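Long-range contact in peptidoglycan-binding domain 1 (Burkholderia, PDB 5NM7), which is a modular phage endolysin that probably binds peptidoglycan through one domain and cleaves it with a lysozyme-like, N-acetylmuramidase-family domain: residues L108-R119 with G150-L161. Residues are numbered along the deposited sequence; the frame is centred on the assembly and turned at random.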
loop_
_atom_site.group_PDB
_atom_site.type_symbol
_atom_site.label_atom_id
_atom_site.label_comp_id
_atom_site.label_asym_id
_atom_site.label_seq_id
_atom_site.Cartn_x
_atom_site.Cartn_y
_atom_site.Cartn_z
ATOM N N LEU A 108 0.059 -1.912 11.258
ATOM C CA LEU A 108 0.950 -2.737 12.021
ATOM C C LEU A 108 0.130 -3.810 12.720
ATOM O O LEU A 108 -1.055 -3.661 12.917
ATOM C CB LEU A 108 1.637 -1.916 13.097
ATOM C CG LEU A 108 2.511 -0.755 12.619
ATOM C CD1 LEU A 108 2.943 0.104 13.806
ATOM C CD2 LEU A 108 3.704 -1.274 11.853
ATOM N N PRO A 109 0.794 -4.875 13.161
ATOM C CA PRO A 109 0.059 -5.881 13.951
ATOM C C PRO A 109 -0.672 -5.304 15.176
ATOM O O PRO A 109 -1.773 -5.761 15.498
ATOM C CB PRO A 109 1.150 -6.860 14.353
ATOM C CG PRO A 109 2.190 -6.727 13.303
ATOM C CD PRO A 109 2.187 -5.268 12.923
ATOM N N ASP A 110 -0.131 -4.246 15.792
ATOM C CA ASP A 110 -0.774 -3.612 16.940
ATOM C C ASP A 110 -2.016 -2.779 16.612
ATOM O O ASP A 110 -2.690 -2.291 17.514
ATOM C CB ASP A 110 0.255 -2.808 17.822
ATOM C CG ASP A 110 0.821 -1.567 17.152
ATOM O OD1 ASP A 110 2.041 -1.303 17.323
ATOM O OD2 ASP A 110 0.058 -0.854 16.446
ATOM N N GLY A 111 -2.266 -2.536 15.309
ATOM C CA GLY A 111 -3.496 -1.940 14.852
ATOM C C GLY A 111 -3.337 -0.492 14.388
ATOM O O GLY A 111 -4.266 0.069 13.856
ATOM N N ARG A 112 -2.170 0.107 14.641
ATOM C CA ARG A 112 -1.926 1.480 14.228
ATOM C C ARG A 112 -1.490 1.458 12.784
ATOM O O ARG A 112 -0.894 0.496 12.324
ATOM C CB ARG A 112 -0.848 2.111 15.081
ATOM C CG ARG A 112 -1.293 2.213 16.548
ATOM C CD ARG A 112 -0.206 2.757 17.412
ATOM N NE ARG A 112 0.922 1.835 17.536
ATOM C CZ ARG A 112 2.028 2.069 18.253
ATOM N NH1 ARG A 112 2.162 3.186 18.962
ATOM N NH2 ARG A 112 3.005 1.176 18.288
ATOM N N PRO A 113 -1.721 2.562 12.073
ATOM C CA PRO A 113 -1.223 2.579 10.685
ATOM C C PRO A 113 0.301 2.471 10.564
ATOM O O PRO A 113 1.056 2.927 11.428
ATOM C CB PRO A 113 -1.740 3.920 10.135
ATOM C CG PRO A 113 -2.314 4.670 11.277
ATOM C CD PRO A 113 -2.427 3.788 12.471
ATOM N N VAL A 114 0.764 1.901 9.454
ATOM C CA VAL A 114 2.180 1.862 9.132
ATOM C C VAL A 114 2.647 3.292 8.850
ATOM O O VAL A 114 1.949 4.037 8.165
ATOM C CB VAL A 114 2.447 0.925 7.934
ATOM C CG1 VAL A 114 3.916 0.951 7.566
ATOM C CG2 VAL A 114 2.038 -0.501 8.302
ATOM N N ILE A 115 3.759 3.667 9.458
ATOM C CA ILE A 115 4.304 5.028 9.344
ATOM C C ILE A 115 5.777 5.014 9.121
ATOM O O ILE A 115 6.471 4.040 9.422
ATOM C CB ILE A 115 3.999 5.910 10.590
ATOM C CG1 ILE A 115 4.506 5.246 11.866
ATOM C CG2 ILE A 115 2.532 6.210 10.687
ATOM C CD1 ILE A 115 4.668 6.204 12.998
ATOM N N LEU A 116 6.282 6.134 8.598
ATOM C CA LEU A 116 7.699 6.418 8.598
ATOM C C LEU A 116 7.869 7.890 8.860
ATOM O O LEU A 116 7.327 8.737 8.132
ATOM C CB LEU A 116 8.383 6.037 7.278
ATOM C CG LEU A 116 9.910 5.963 7.322
ATOM C CD1 LEU A 116 10.355 4.757 8.148
ATOM C CD2 LEU A 116 10.479 5.842 5.912
ATOM N N TYR A 117 8.566 8.203 9.945
ATOM C CA TYR A 117 8.796 9.576 10.334
ATOM C C TYR A 117 10.068 10.118 9.655
ATOM O O TYR A 117 11.069 9.406 9.581
ATOM C CB TYR A 117 8.889 9.639 11.862
ATOM C CG TYR A 117 9.369 10.982 12.356
ATOM C CD1 TYR A 117 10.688 11.166 12.685
ATOM C CD2 TYR A 117 8.501 12.068 12.433
ATOM C CE1 TYR A 117 11.163 12.388 13.099
ATOM C CE2 TYR A 117 8.962 13.297 12.845
ATOM C CZ TYR A 117 10.292 13.440 13.188
ATOM O OH TYR A 117 10.794 14.663 13.597
ATOM N N GLU A 118 9.979 11.337 9.110
ATOM C CA GLU A 118 11.007 11.934 8.259
ATOM C C GLU A 118 11.551 13.200 8.926
ATOM O O GLU A 118 10.940 14.281 8.846
ATOM C CB GLU A 118 10.431 12.295 6.890
ATOM C CG GLU A 118 9.863 11.116 6.093
ATOM C CD GLU A 118 10.929 10.236 5.476
ATOM O OE1 GLU A 118 12.115 10.492 5.690
ATOM O OE2 GLU A 118 10.557 9.276 4.763
ATOM N N ARG A 119 12.685 13.042 9.599
ATOM C CA ARG A 119 13.284 14.109 10.391
ATOM C C ARG A 119 13.675 15.327 9.577
ATOM O O ARG A 119 13.667 16.448 10.099
ATOM C CB ARG A 119 14.498 13.599 11.148
ATOM C CG ARG A 119 15.641 13.148 10.277
ATOM C CD ARG A 119 16.766 12.650 11.131
ATOM N NE ARG A 119 17.909 12.280 10.330
ATOM C CZ ARG A 119 18.937 11.550 10.755
ATOM N NH1 ARG A 119 19.005 11.129 12.026
ATOM N NH2 ARG A 119 19.893 11.230 9.897
ATOM N N GLY A 150 17.678 8.109 10.073
ATOM C CA GLY A 150 17.446 7.840 11.501
ATOM C C GLY A 150 16.272 6.899 11.714
ATOM O O GLY A 150 15.832 6.695 12.840
ATOM N N TYR A 151 15.759 6.298 10.646
ATOM C CA TYR A 151 14.573 5.444 10.719
ATOM C C TYR A 151 14.761 4.241 11.626
ATOM O O TYR A 151 15.822 3.592 11.611
ATOM C CB TYR A 151 14.196 4.890 9.337
ATOM C CG TYR A 151 14.115 5.940 8.256
ATOM C CD1 TYR A 151 13.186 6.970 8.327
ATOM C CD2 TYR A 151 14.991 5.905 7.170
ATOM C CE1 TYR A 151 13.112 7.936 7.327
ATOM C CE2 TYR A 151 14.931 6.855 6.165
ATOM C CZ TYR A 151 14.008 7.883 6.257
ATOM O OH TYR A 151 13.946 8.803 5.243
ATOM N N ALA A 152 13.709 3.904 12.361
ATOM C CA ALA A 152 13.674 2.651 13.147
ATOM C C ALA A 152 12.877 1.581 12.430
ATOM O O ALA A 152 13.309 0.450 12.342
ATOM C CB ALA A 152 13.079 2.905 14.516
ATOM N N GLY A 153 11.701 1.944 11.952
ATOM C CA GLY A 153 10.775 1.047 11.308
ATOM C C GLY A 153 9.767 0.402 12.232
ATOM O O GLY A 153 9.984 0.293 13.441
ATOM N N ASP A 154 8.655 -0.039 11.651
ATOM C CA ASP A 154 7.646 -0.790 12.353
ATOM C C ASP A 154 7.134 0.009 13.567
ATOM O O ASP A 154 7.038 1.227 13.503
ATOM C CB ASP A 154 8.194 -2.188 12.722
ATOM C CG ASP A 154 8.767 -2.940 11.512
ATOM O OD1 ASP A 154 9.949 -3.330 11.534
ATOM O OD2 ASP A 154 8.027 -3.114 10.540
ATOM N N ALA A 155 6.802 -0.663 14.658
ATOM C CA ALA A 155 6.193 0.002 15.811
ATOM C C ALA A 155 7.133 1.040 16.438
ATOM O O ALA A 155 6.663 2.029 17.000
ATOM C CB ALA A 155 5.808 -1.044 16.836
ATOM N N ALA A 156 8.440 0.840 16.307
ATOM C CA ALA A 156 9.431 1.764 16.867
ATOM C C ALA A 156 9.338 3.154 16.217
ATOM O O ALA A 156 9.732 4.131 16.823
ATOM C CB ALA A 156 10.830 1.211 16.782
ATOM N N GLU A 157 8.771 3.250 15.011
ATOM C CA GLU A 157 8.497 4.566 14.449
ATOM C C GLU A 157 7.579 5.402 15.299
ATOM O O GLU A 157 7.732 6.605 15.310
ATOM C CB GLU A 157 7.859 4.510 13.078
ATOM C CG GLU A 157 8.830 4.160 11.995
ATOM C CD GLU A 157 10.006 5.105 11.911
ATOM O OE1 GLU A 157 9.836 6.303 11.576
ATOM O OE2 GLU A 157 11.127 4.642 12.161
ATOM N N TYR A 158 6.632 4.770 16.003
ATOM C CA TYR A 158 5.714 5.524 16.861
ATOM C C TYR A 158 6.421 6.174 18.038
ATOM O O TYR A 158 5.973 7.223 18.501
ATOM C CB TYR A 158 4.548 4.692 17.325
ATOM C CG TYR A 158 3.473 4.678 16.280
ATOM C CD1 TYR A 158 2.575 5.717 16.184
ATOM C CD2 TYR A 158 3.423 3.670 15.330
ATOM C CE1 TYR A 158 1.606 5.738 15.192
ATOM C CE2 TYR A 158 2.435 3.645 14.347
ATOM C CZ TYR A 158 1.556 4.696 14.247
ATOM O OH TYR A 158 0.558 4.717 13.292
ATOM N N ALA A 159 7.490 5.572 18.511
ATOM C CA ALA A 159 8.330 6.203 19.556
ATOM C C ALA A 159 8.969 7.485 19.024
ATOM O O ALA A 159 8.970 8.520 19.701
ATOM C CB ALA A 159 9.381 5.232 20.091
ATOM N N ARG A 160 9.504 7.424 17.800
ATOM C CA ARG A 160 10.069 8.606 17.167
ATOM C C ARG A 160 8.984 9.684 16.950
ATOM O O ARG A 160 9.214 10.873 17.228
ATOM C CB ARG A 160 10.717 8.235 15.839
ATOM C CG ARG A 160 11.920 7.321 15.983
ATOM C CD ARG A 160 12.522 7.012 14.615
ATOM N NE ARG A 160 13.238 8.165 14.147
ATOM C CZ ARG A 160 13.285 8.627 12.919
ATOM N NH1 ARG A 160 12.539 8.079 11.903
ATOM N NH2 ARG A 160 14.073 9.696 12.729
ATOM N N LEU A 161 7.833 9.273 16.425
ATOM C CA LEU A 161 6.712 10.185 16.196
ATOM C C LEU A 161 6.269 10.850 17.538
ATOM O O LEU A 161 6.110 12.071 17.607
ATOM C CB LEU A 161 5.527 9.484 15.572
ATOM C CG LEU A 161 4.281 10.335 15.321
ATOM C CD1 LEU A 161 4.594 11.532 14.462
ATOM C CD2 LEU A 161 3.159 9.512 14.715
HETATM O O HOH W 1 5.728 1.892 11.008
HETATM O O HOH W 2 13.608 10.316 10.078
#
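A bend at chi3 (-68°) turns the guanidinium of Arg112 back over the ring of Tyr158, while Ile115, with CG1 set between its backbone N and carbonyl carbon (chi1 56°), drives CD1 against the opposite face. The phenol is thus sandwiched, an instructive case of one aromatic ring serving two chemistries. On one side Arg112 CD sits over the ring centre and the guanidinium lies nearly flat, planes 16° apart, in an off-centre cation-pi stack; on the other, Ile115 CD1 makes a CH-pi contact 3.5 Å from the Tyr158 centroid. Tyr158 OH then donates to a lone pair of Pro113 O, 2.6 Å away, and Leu108 CD1 packs at the ring edge. Asp110, taking NE and NH2 of Arg112 side-on, one to each oxygen, helps fix the guanidinium's rotation.

Within the N-acetylmuramidase family region, this packing lays the start of helix 156-167 against edge strand 115-117 of a small antiparallel sheet; the adjoining strand 176-178 also touches Ile115 and Leu161. Here the carboxylate of buried Glu157 joins the helix to the strand and to the loop before the helix. OE1 receives Tyr117 N in an almost straight bond (2.8 Å), and uses its syn lone pair for Arg160 NH1; OE2 takes the amides of Ala152 and Gly153. With two donors on each oxygen, the carboxylate's rotation is fixed. Arg160 lays one guanidinium face on the edge of the Tyr117 ring, and its NH2 also reaches Ala142 O. Beyond it, Leu116 CD2 makes a CH-pi contact over one face of the Tyr151 ring, offset toward its rim, and Tyr151 OH donates to the syn lone pair of Glu118 OE1, 2.5 Å away.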